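Long-range contact in protein YibA (Escherichia coli, PDB 1OYZ), which is of uncertain function, though an oxidoreductase activity has been tentatively assigned to it, and folds as an all-helical, HEAT-repeat-like solenoid: residues I214-L228 with D240-L253. Residues are numbered along the deposited sequence; the frame is centred on the assembly and turned at random.
Sequences IGLSYRKDKRVLSVL and DIIEAAGELGDKTL
Leu248 fills the hollow at the turn between helices 206-218 and 225-232, joining successive helices of a HEAT-like alpha solenoid. Helix segments 214-218 and 240-248 run nearly parallel, 21° apart with axes 8.1 Å apart at closest approach, a spacing consistent with the small residues between them: Ala244 CB sits 3.4 Å from Ser217 OG, a hydroxyl already bonded to the carbonyl of Ile213. With CG anti to its backbone N (chi1 177°), Leu248 sends CD1 to the carbonyl of Asp221, while CD2 enters a pocket walled by Val224, Leu225 and Leu228, 3.9 Å from Leu228 CD2 and 4.0 Å from Val224 CG1. Leu228 is the answering bump: its CD2 lies 3.6 Å from Leu253 CD2 and also meets Leu248, whereas the side chains of Leu228 and Ile241 run past each other in opposite directions, with Leu228 CD1 near Ile241 CG2 and Ala244. At the following turn, Asp250 OD1 rests beside Leu225 CD2 and Lys222 CE, and its OD2 accepts the backbone N of Thr252 on the anti side, at 2.8 Å, forming an Asx turn. With an alanine here both carboxylate oxygens are gone, which is likely to leave the Thr252 N-H without its acceptor, free the turn to shift, and open a gap beside Leu225 CD2. Near the C-terminal ends of the two helices, Glu247 lays its CG over one face of the Tyr218 ring, 3.8 Å from the centroid and 25° off the normal, a CH-pi contact; its OE2 forms a salt bridge with Lys276 NZ. Lys220, in a Schellman motif, bends back so that NZ reaches Glu247 O at 2.6 Å, tilted 33° from the carbonyl plane.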
ATOM      1  N   ILE A 214       2.159   3.115 -17.094  1.00 28.24           N
ATOM      2  CA  ILE A 214       1.418   4.355 -16.837  1.00 29.84           C
ATOM      3  C   ILE A 214       2.400   5.416 -16.340  1.00 29.90           C
ATOM      4  O   ILE A 214       2.301   6.591 -16.688  1.00 28.46           O
ATOM      5  CB  ILE A 214       0.224   4.164 -15.822  1.00 33.02           C
ATOM      6  CG1 ILE A 214       0.632   4.570 -14.441  1.00 35.29           C
ATOM      7  CG2 ILE A 214      -0.261   2.719 -15.784  1.00 35.21           C
ATOM      8  CD1 ILE A 214       0.141   5.947 -14.127  1.00 37.54           C
ATOM      9  N   GLY A 215       3.369   4.998 -15.534  1.00 30.90           N
ATOM     10  CA  GLY A 215       4.341   5.955 -15.041  1.00 31.49           C
ATOM     11  C   GLY A 215       5.148   6.596 -16.171  1.00 29.82           C
ATOM     12  O   GLY A 215       5.321   7.826 -16.216  1.00 28.64           O
ATOM     13  N   LEU A 216       5.636   5.778 -17.095  1.00 28.72           N
ATOM     14  CA  LEU A 216       6.429   6.333 -18.188  1.00 27.86           C
ATOM     15  C   LEU A 216       5.557   7.177 -19.094  1.00 27.64           C
ATOM     16  O   LEU A 216       5.974   8.236 -19.536  1.00 27.29           O
ATOM     17  CB  LEU A 216       7.134   5.221 -18.979  1.00 26.34           C
ATOM     18  CG  LEU A 216       8.297   4.637 -18.169  1.00 30.34           C
ATOM     19  CD1 LEU A 216       8.820   3.345 -18.765  1.00 28.22           C
ATOM     20  CD2 LEU A 216       9.400   5.673 -18.099  1.00 30.07           C
ATOM     21  N   SER A 217       4.331   6.740 -19.362  1.00 28.78           N
ATOM     22  CA  SER A 217       3.494   7.541 -20.241  1.00 29.34           C
ATOM     23  C   SER A 217       3.137   8.916 -19.637  1.00 32.83           C
ATOM     24  O   SER A 217       3.191   9.925 -20.328  1.00 31.79           O
ATOM     25  CB  SER A 217       2.231   6.768 -20.620  1.00 27.05           C
ATOM     26  OG  SER A 217       2.551   5.471 -21.050  1.00 22.48           O
ATOM     27  N   TYR A 218       2.771   8.975 -18.362  1.00 36.06           N
ATOM     28  CA  TYR A 218       2.458  10.278 -17.794  1.00 39.35           C
ATOM     29  C   TYR A 218       3.678  11.200 -17.919  1.00 39.68           C
ATOM     30  O   TYR A 218       3.544  12.402 -18.155  1.00 38.76           O
ATOM     31  CB  TYR A 218       1.998  10.144 -16.331  1.00 43.46           C
ATOM     32  CG  TYR A 218       0.521   9.809 -16.230  1.00 50.59           C
ATOM     33  CD1 TYR A 218       0.018   8.589 -16.719  1.00 52.63           C
ATOM     34  CD2 TYR A 218      -0.390  10.734 -15.701  1.00 52.34           C
ATOM     35  CE1 TYR A 218      -1.361   8.303 -16.689  1.00 54.85           C
ATOM     36  CE2 TYR A 218      -1.768  10.460 -15.670  1.00 54.52           C
ATOM     37  CZ  TYR A 218      -2.247   9.248 -16.166  1.00 55.25           C
ATOM     38  OH  TYR A 218      -3.609   8.997 -16.159  1.00 57.61           O
ATOM     39  N   ARG A 219       4.862  10.615 -17.785  1.00 39.86           N
ATOM     40  CA  ARG A 219       6.118  11.347 -17.904  1.00 41.95           C
ATOM     41  C   ARG A 219       6.479  11.636 -19.376  1.00 42.52           C
ATOM     42  O   ARG A 219       7.530  12.220 -19.637  1.00 42.84           O
ATOM     43  CB  ARG A 219       7.264  10.541 -17.274  1.00 45.97           C
ATOM     44  CG  ARG A 219       6.977   9.947 -15.889  1.00 50.10           C
ATOM     45  CD  ARG A 219       7.102  10.985 -14.802  1.00 55.37           C
ATOM     46  NE  ARG A 219       6.412  10.616 -13.558  1.00 58.96           N
ATOM     47  CZ  ARG A 219       6.677   9.545 -12.812  1.00 58.07           C
ATOM     48  NH1 ARG A 219       7.630   8.698 -13.171  1.00 59.22           N
ATOM     49  NH2 ARG A 219       5.986   9.334 -11.691  1.00 59.12           N
ATOM     50  N   LYS A 220       5.654  11.205 -20.337  1.00 40.58           N
ATOM     51  CA  LYS A 220       5.938  11.476 -21.755  1.00 39.98           C
ATOM     52  C   LYS A 220       7.300  10.910 -22.229  1.00 38.91           C
ATOM     53  O   LYS A 220       7.963  11.486 -23.091  1.00 38.34           O
ATOM     54  CB  LYS A 220       5.937  12.991 -21.989  1.00 42.22           C
ATOM     55  CG  LYS A 220       4.753  13.733 -21.348  1.00 45.04           C
ATOM     56  CD  LYS A 220       3.578  13.861 -22.318  1.00 47.47           C
ATOM     57  CE  LYS A 220       2.303  14.384 -21.635  1.00 48.40           C
ATOM     58  NZ  LYS A 220       1.712  13.364 -20.701  1.00 49.95           N
ATOM     59  N   ASP A 221       7.713   9.791 -21.662  1.00 35.98           N
ATOM     60  CA  ASP A 221       8.986   9.175 -21.997  1.00 34.88           C
ATOM     61  C   ASP A 221       8.762   8.143 -23.112  1.00 33.25           C
ATOM     62  O   ASP A 221       8.176   7.084 -22.895  1.00 31.16           O
ATOM     63  CB  ASP A 221       9.551   8.541 -20.719  1.00 34.65           C
ATOM     64  CG  ASP A 221      10.995   8.093 -20.855  1.00 37.53           C
ATOM     65  OD1 ASP A 221      11.747   8.267 -19.861  1.00 35.22           O
ATOM     66  OD2 ASP A 221      11.360   7.554 -21.922  1.00 36.48           O
ATOM     67  N   LYS A 222       9.248   8.468 -24.303  1.00 31.16           N
ATOM     68  CA  LYS A 222       9.058   7.610 -25.455  1.00 32.36           C
ATOM     69  C   LYS A 222       9.672   6.232 -25.395  1.00 29.96           C
ATOM     70  O   LYS A 222       9.391   5.395 -26.241  1.00 31.56           O
ATOM     71  CB  LYS A 222       9.467   8.384 -26.711  1.00 34.55           C
ATOM     72  CG  LYS A 222       8.412   9.449 -27.009  1.00 37.19           C
ATOM     73  CD  LYS A 222       8.915  10.659 -27.798  1.00 40.15           C
ATOM     74  CE  LYS A 222       7.740  11.543 -28.201  1.00 38.79           C
ATOM     75  NZ  LYS A 222       8.199  12.753 -28.887  1.00 40.84           N
ATOM     76  N   ARG A 223      10.483   5.951 -24.382  1.00 29.75           N
ATOM     77  CA  ARG A 223      11.003   4.596 -24.325  1.00 28.54           C
ATOM     78  C   ARG A 223       9.878   3.578 -24.030  1.00 27.99           C
ATOM     79  O   ARG A 223      10.095   2.369 -24.121  1.00 26.54           O
ATOM     80  CB  ARG A 223      12.143   4.485 -23.310  1.00 29.17           C
ATOM     81  CG  ARG A 223      13.411   5.201 -23.802  1.00 29.87           C
ATOM     82  CD  ARG A 223      13.781   6.334 -22.893  1.00 33.87           C
ATOM     83  NE  ARG A 223      14.307   5.843 -21.629  1.00 39.26           N
ATOM     84  CZ  ARG A 223      14.442   6.579 -20.530  1.00 42.29           C
ATOM     85  NH1 ARG A 223      14.080   7.855 -20.528  1.00 46.17           N
ATOM     86  NH2 ARG A 223      14.967   6.049 -19.440  1.00 44.31           N
ATOM     87  N   VAL A 224       8.666   4.036 -23.721  1.00 25.91           N
ATOM     88  CA  VAL A 224       7.595   3.054 -23.464  1.00 26.21           C
ATOM     89  C   VAL A 224       6.905   2.629 -24.776  1.00 26.92           C
ATOM     90  O   VAL A 224       6.232   1.617 -24.831  1.00 28.97           O
ATOM     91  CB  VAL A 224       6.516   3.628 -22.459  1.00 25.76           C
ATOM     92  CG1 VAL A 224       5.526   4.561 -23.193  1.00 24.71           C
ATOM     93  CG2 VAL A 224       5.770   2.487 -21.744  1.00 25.33           C
ATOM     94  N   LEU A 225       7.077   3.409 -25.835  1.00 30.62           N
ATOM     95  CA  LEU A 225       6.416   3.125 -27.114  1.00 32.98           C
ATOM     96  C   LEU A 225       6.313   1.688 -27.593  1.00 32.86           C
ATOM     97  O   LEU A 225       5.222   1.184 -27.914  1.00 31.33           O
ATOM     98  CB  LEU A 225       7.063   3.923 -28.241  1.00 36.95           C
ATOM     99  CG  LEU A 225       6.373   5.222 -28.630  1.00 40.54           C
ATOM    100  CD1 LEU A 225       4.883   4.990 -28.843  1.00 35.02           C
ATOM    101  CD2 LEU A 225       6.601   6.236 -27.524  1.00 42.56           C
ATOM    102  N   SER A 226       7.450   1.023 -27.677  1.00 31.43           N
ATOM    103  CA  SER A 226       7.434  -0.348 -28.173  1.00 33.25           C
ATOM    104  C   SER A 226       6.505  -1.289 -27.383  1.00 31.72           C
ATOM    105  O   SER A 226       5.686  -1.998 -27.960  1.00 31.36           O
ATOM    106  CB  SER A 226       8.859  -0.902 -28.182  1.00 32.91           C
ATOM    107  OG  SER A 226       8.916  -2.049 -29.008  1.00 38.97           O
ATOM    108  N   VAL A 227       6.628  -1.292 -26.063  1.00 32.13           N
ATOM    109  CA  VAL A 227       5.788  -2.179 -25.258  1.00 32.65           C
ATOM    110  C   VAL A 227       4.344  -1.707 -25.339  1.00 31.05           C
ATOM    111  O   VAL A 227       3.416  -2.501 -25.441  1.00 30.92           O
ATOM    112  CB  VAL A 227       6.279  -2.219 -23.776  1.00 33.08           C
ATOM    113  CG1 VAL A 227       6.566  -0.806 -23.311  1.00 37.21           C
ATOM    114  CG2 VAL A 227       5.221  -2.857 -22.869  1.00 33.01           C
ATOM    115  N   LEU A 228       4.156  -0.406 -25.316  1.00 31.74           N
ATOM    116  CA  LEU A 228       2.813   0.124 -25.387  1.00 33.98           C
ATOM    117  C   LEU A 228       2.136  -0.406 -26.667  1.00 35.53           C
ATOM    118  O   LEU A 228       1.019  -0.940 -26.622  1.00 30.99           O
ATOM    119  CB  LEU A 228       2.876   1.649 -25.369  1.00 34.68           C
ATOM    120  CG  LEU A 228       1.617   2.407 -24.944  1.00 34.66           C
ATOM    121  CD1 LEU A 228       1.016   1.787 -23.682  1.00 37.62           C
ATOM    122  CD2 LEU A 228       1.966   3.865 -24.723  1.00 33.10           C
ATOM    123  N   ASP A 240      -6.083   0.765 -18.623  1.00 36.05           N
ATOM    124  CA  ASP A 240      -4.984   1.641 -18.237  1.00 35.83           C
ATOM    125  C   ASP A 240      -3.995   1.810 -19.431  1.00 33.93           C
ATOM    126  O   ASP A 240      -3.413   2.869 -19.597  1.00 31.90           O
ATOM    127  CB  ASP A 240      -4.207   1.033 -17.041  1.00 37.62           C
ATOM    128  CG  ASP A 240      -4.897   1.260 -15.667  1.00 37.38           C
ATOM    129  OD1 ASP A 240      -4.947   2.407 -15.199  1.00 37.56           O
ATOM    130  OD2 ASP A 240      -5.369   0.280 -15.048  1.00 36.39           O
ATOM    131  N   ILE A 241      -3.801   0.767 -20.238  1.00 32.25           N
ATOM    132  CA  ILE A 241      -2.869   0.857 -21.355  1.00 33.16           C
ATOM    133  C   ILE A 241      -3.410   1.822 -22.391  1.00 32.64           C
ATOM    134  O   ILE A 241      -2.699   2.703 -22.886  1.00 32.74           O
ATOM    135  CB  ILE A 241      -2.583  -0.564 -21.953  1.00 36.25           C
ATOM    136  CG1 ILE A 241      -1.344  -1.149 -21.268  1.00 36.66           C
ATOM    137  CG2 ILE A 241      -2.340  -0.520 -23.473  1.00 35.54           C
ATOM    138  CD1 ILE A 241      -1.405  -1.114 -19.770  1.00 39.20           C
ATOM    139  N   ILE A 242      -4.693   1.693 -22.674  1.00 32.35           N
ATOM    140  CA  ILE A 242      -5.328   2.572 -23.633  1.00 32.53           C
ATOM    141  C   ILE A 242      -5.228   3.995 -23.124  1.00 31.73           C
ATOM    142  O   ILE A 242      -4.902   4.919 -23.864  1.00 31.76           O
ATOM    143  CB  ILE A 242      -6.788   2.171 -23.814  1.00 33.92           C
ATOM    144  CG1 ILE A 242      -6.832   0.696 -24.211  1.00 30.81           C
ATOM    145  CG2 ILE A 242      -7.468   3.095 -24.854  1.00 32.03           C
ATOM    146  CD1 ILE A 242      -8.253   0.154 -24.472  1.00 31.71           C
ATOM    147  N   GLU A 243      -5.466   4.163 -21.834  1.00 32.34           N
ATOM    148  CA  GLU A 243      -5.404   5.475 -21.220  1.00 33.71           C
ATOM    149  C   GLU A 243      -3.980   6.068 -21.253  1.00 33.26           C
ATOM    150  O   GLU A 243      -3.796   7.276 -21.489  1.00 30.67           O
ATOM    151  CB  GLU A 243      -5.889   5.368 -19.780  1.00 40.30           C
ATOM    152  CG  GLU A 243      -5.631   6.602 -18.964  1.00 47.74           C
ATOM    153  CD  GLU A 243      -6.532   7.718 -19.368  1.00 52.19           C
ATOM    154  OE1 GLU A 243      -6.440   8.824 -18.776  1.00 56.74           O
ATOM    155  OE2 GLU A 243      -7.344   7.484 -20.290  1.00 57.29           O
ATOM    156  N   ALA A 244      -2.985   5.221 -20.982  1.00 31.45           N
ATOM    157  CA  ALA A 244      -1.578   5.636 -21.008  1.00 31.97           C
ATOM    158  C   ALA A 244      -1.229   6.082 -22.437  1.00 31.71           C
ATOM    159  O   ALA A 244      -0.491   7.049 -22.643  1.00 32.19           O
ATOM    160  CB  ALA A 244      -0.684   4.483 -20.596  1.00 31.43           C
ATOM    161  N   ALA A 245      -1.774   5.361 -23.411  1.00 31.83           N
ATOM    162  CA  ALA A 245      -1.546   5.691 -24.800  1.00 32.63           C
ATOM    163  C   ALA A 245      -1.956   7.149 -25.070  1.00 31.91           C
ATOM    164  O   ALA A 245      -1.256   7.877 -25.790  1.00 31.98           O
ATOM    165  CB  ALA A 245      -2.306   4.714 -25.712  1.00 30.77           C
ATOM    166  N   GLY A 246      -3.057   7.605 -24.468  1.00 33.22           N
ATOM    167  CA  GLY A 246      -3.496   8.982 -24.683  1.00 31.84           C
ATOM    168  C   GLY A 246      -2.628   9.969 -23.920  1.00 34.21           C
ATOM    169  O   GLY A 246      -2.351  11.083 -24.382  1.00 34.79           O
ATOM    170  N   GLU A 247      -2.192   9.555 -22.739  1.00 34.07           N
ATOM    171  CA  GLU A 247      -1.347  10.384 -21.905  1.00 36.30           C
ATOM    172  C   GLU A 247       0.059  10.596 -22.488  1.00 33.87           C
ATOM    173  O   GLU A 247       0.601  11.684 -22.378  1.00 32.11           O
ATOM    174  CB  GLU A 247      -1.243   9.774 -20.502  1.00 40.05           C
ATOM    175  CG  GLU A 247      -2.481   9.966 -19.643  1.00 45.81           C
ATOM    176  CD  GLU A 247      -2.745  11.431 -19.343  1.00 51.97           C
ATOM    177  OE1 GLU A 247      -1.780  12.132 -18.920  1.00 55.17           O
ATOM    178  OE2 GLU A 247      -3.914  11.884 -19.528  1.00 53.74           O
ATOM    179  N   LEU A 248       0.640   9.563 -23.097  1.00 33.17           N
ATOM    180  CA  LEU A 248       1.985   9.664 -23.668  1.00 32.39           C
ATOM    181  C   LEU A 248       2.132  10.844 -24.643  1.00 34.44           C
ATOM    182  O   LEU A 248       3.191  11.465 -24.709  1.00 34.47           O
ATOM    183  CB  LEU A 248       2.364   8.370 -24.384  1.00 31.10           C
ATOM    184  CG  LEU A 248       3.728   8.370 -25.104  1.00 29.64           C
ATOM    185  CD1 LEU A 248       4.871   8.533 -24.075  1.00 27.90           C
ATOM    186  CD2 LEU A 248       3.876   7.059 -25.861  1.00 23.97           C
ATOM    187  N   GLY A 249       1.069  11.163 -25.383  1.00 33.99           N
ATOM    188  CA  GLY A 249       1.116  12.294 -26.314  1.00 34.64           C
ATOM    189  C   GLY A 249       1.977  12.130 -27.573  1.00 34.04           C
ATOM    190  O   GLY A 249       2.461  13.109 -28.162  1.00 31.75           O
ATOM    191  N   ASP A 250       2.153  10.880 -27.980  1.00 33.88           N
ATOM    192  CA  ASP A 250       2.947  10.529 -29.154  1.00 33.92           C
ATOM    193  C   ASP A 250       1.981  10.040 -30.260  1.00 32.46           C
ATOM    194  O   ASP A 250       1.339   8.985 -30.125  1.00 31.72           O
ATOM    195  CB  ASP A 250       3.936   9.436 -28.752  1.00 33.72           C
ATOM    196  CG  ASP A 250       4.925   9.095 -29.856  1.00 36.70           C
ATOM    197  OD1 ASP A 250       6.106   8.880 -29.504  1.00 37.71           O
ATOM    198  OD2 ASP A 250       4.530   9.020 -31.049  1.00 32.66           O
ATOM    199  N   LYS A 251       1.888  10.796 -31.349  1.00 30.91           N
ATOM    200  CA  LYS A 251       0.957  10.448 -32.424  1.00 30.24           C
ATOM    201  C   LYS A 251       1.268   9.168 -33.164  1.00 32.03           C
ATOM    202  O   LYS A 251       0.537   8.777 -34.066  1.00 32.31           O
ATOM    203  CB  LYS A 251       0.833  11.604 -33.404  1.00 29.42           C
ATOM    204  CG  LYS A 251       0.320  12.909 -32.785  1.00 31.20           C
ATOM    205  CD  LYS A 251       0.074  13.975 -33.878  1.00 34.32           C
ATOM    206  CE  LYS A 251      -0.615  15.214 -33.320  1.00 35.29           C
ATOM    207  NZ  LYS A 251       0.049  15.626 -32.035  1.00 39.20           N
ATOM    208  N   THR A 252       2.348   8.505 -32.783  1.00 31.05           N
ATOM    209  CA  THR A 252       2.687   7.254 -33.426  1.00 33.73           C
ATOM    210  C   THR A 252       1.592   6.234 -33.129  1.00 32.22           C
ATOM    211  O   THR A 252       1.425   5.260 -33.856  1.00 31.53           O
ATOM    212  CB  THR A 252       3.997   6.660 -32.888  1.00 33.42           C
ATOM    213  OG1 THR A 252       5.038   7.626 -32.998  1.00 36.79           O
ATOM    214  CG2 THR A 252       4.367   5.419 -33.683  1.00 36.33           C
ATOM    215  N   LEU A 253       0.861   6.455 -32.047  1.00 32.24           N
ATOM    216  CA  LEU A 253      -0.181   5.526 -31.664  1.00 32.34           C
ATOM    217  C   LEU A 253      -1.561   5.791 -32.250  1.00 32.12           C
ATOM    218  O   LEU A 253      -2.496   5.035 -31.989  1.00 29.68           O
ATOM    219  CB  LEU A 253      -0.302   5.456 -30.141  1.00 33.74           C
ATOM    220  CG  LEU A 253       0.923   4.930 -29.402  1.00 35.35           C
ATOM    221  CD1 LEU A 253       1.959   6.002 -29.394  1.00 40.32           C
ATOM    222  CD2 LEU A 253       0.578   4.577 -27.965  1.00 37.57           C
TER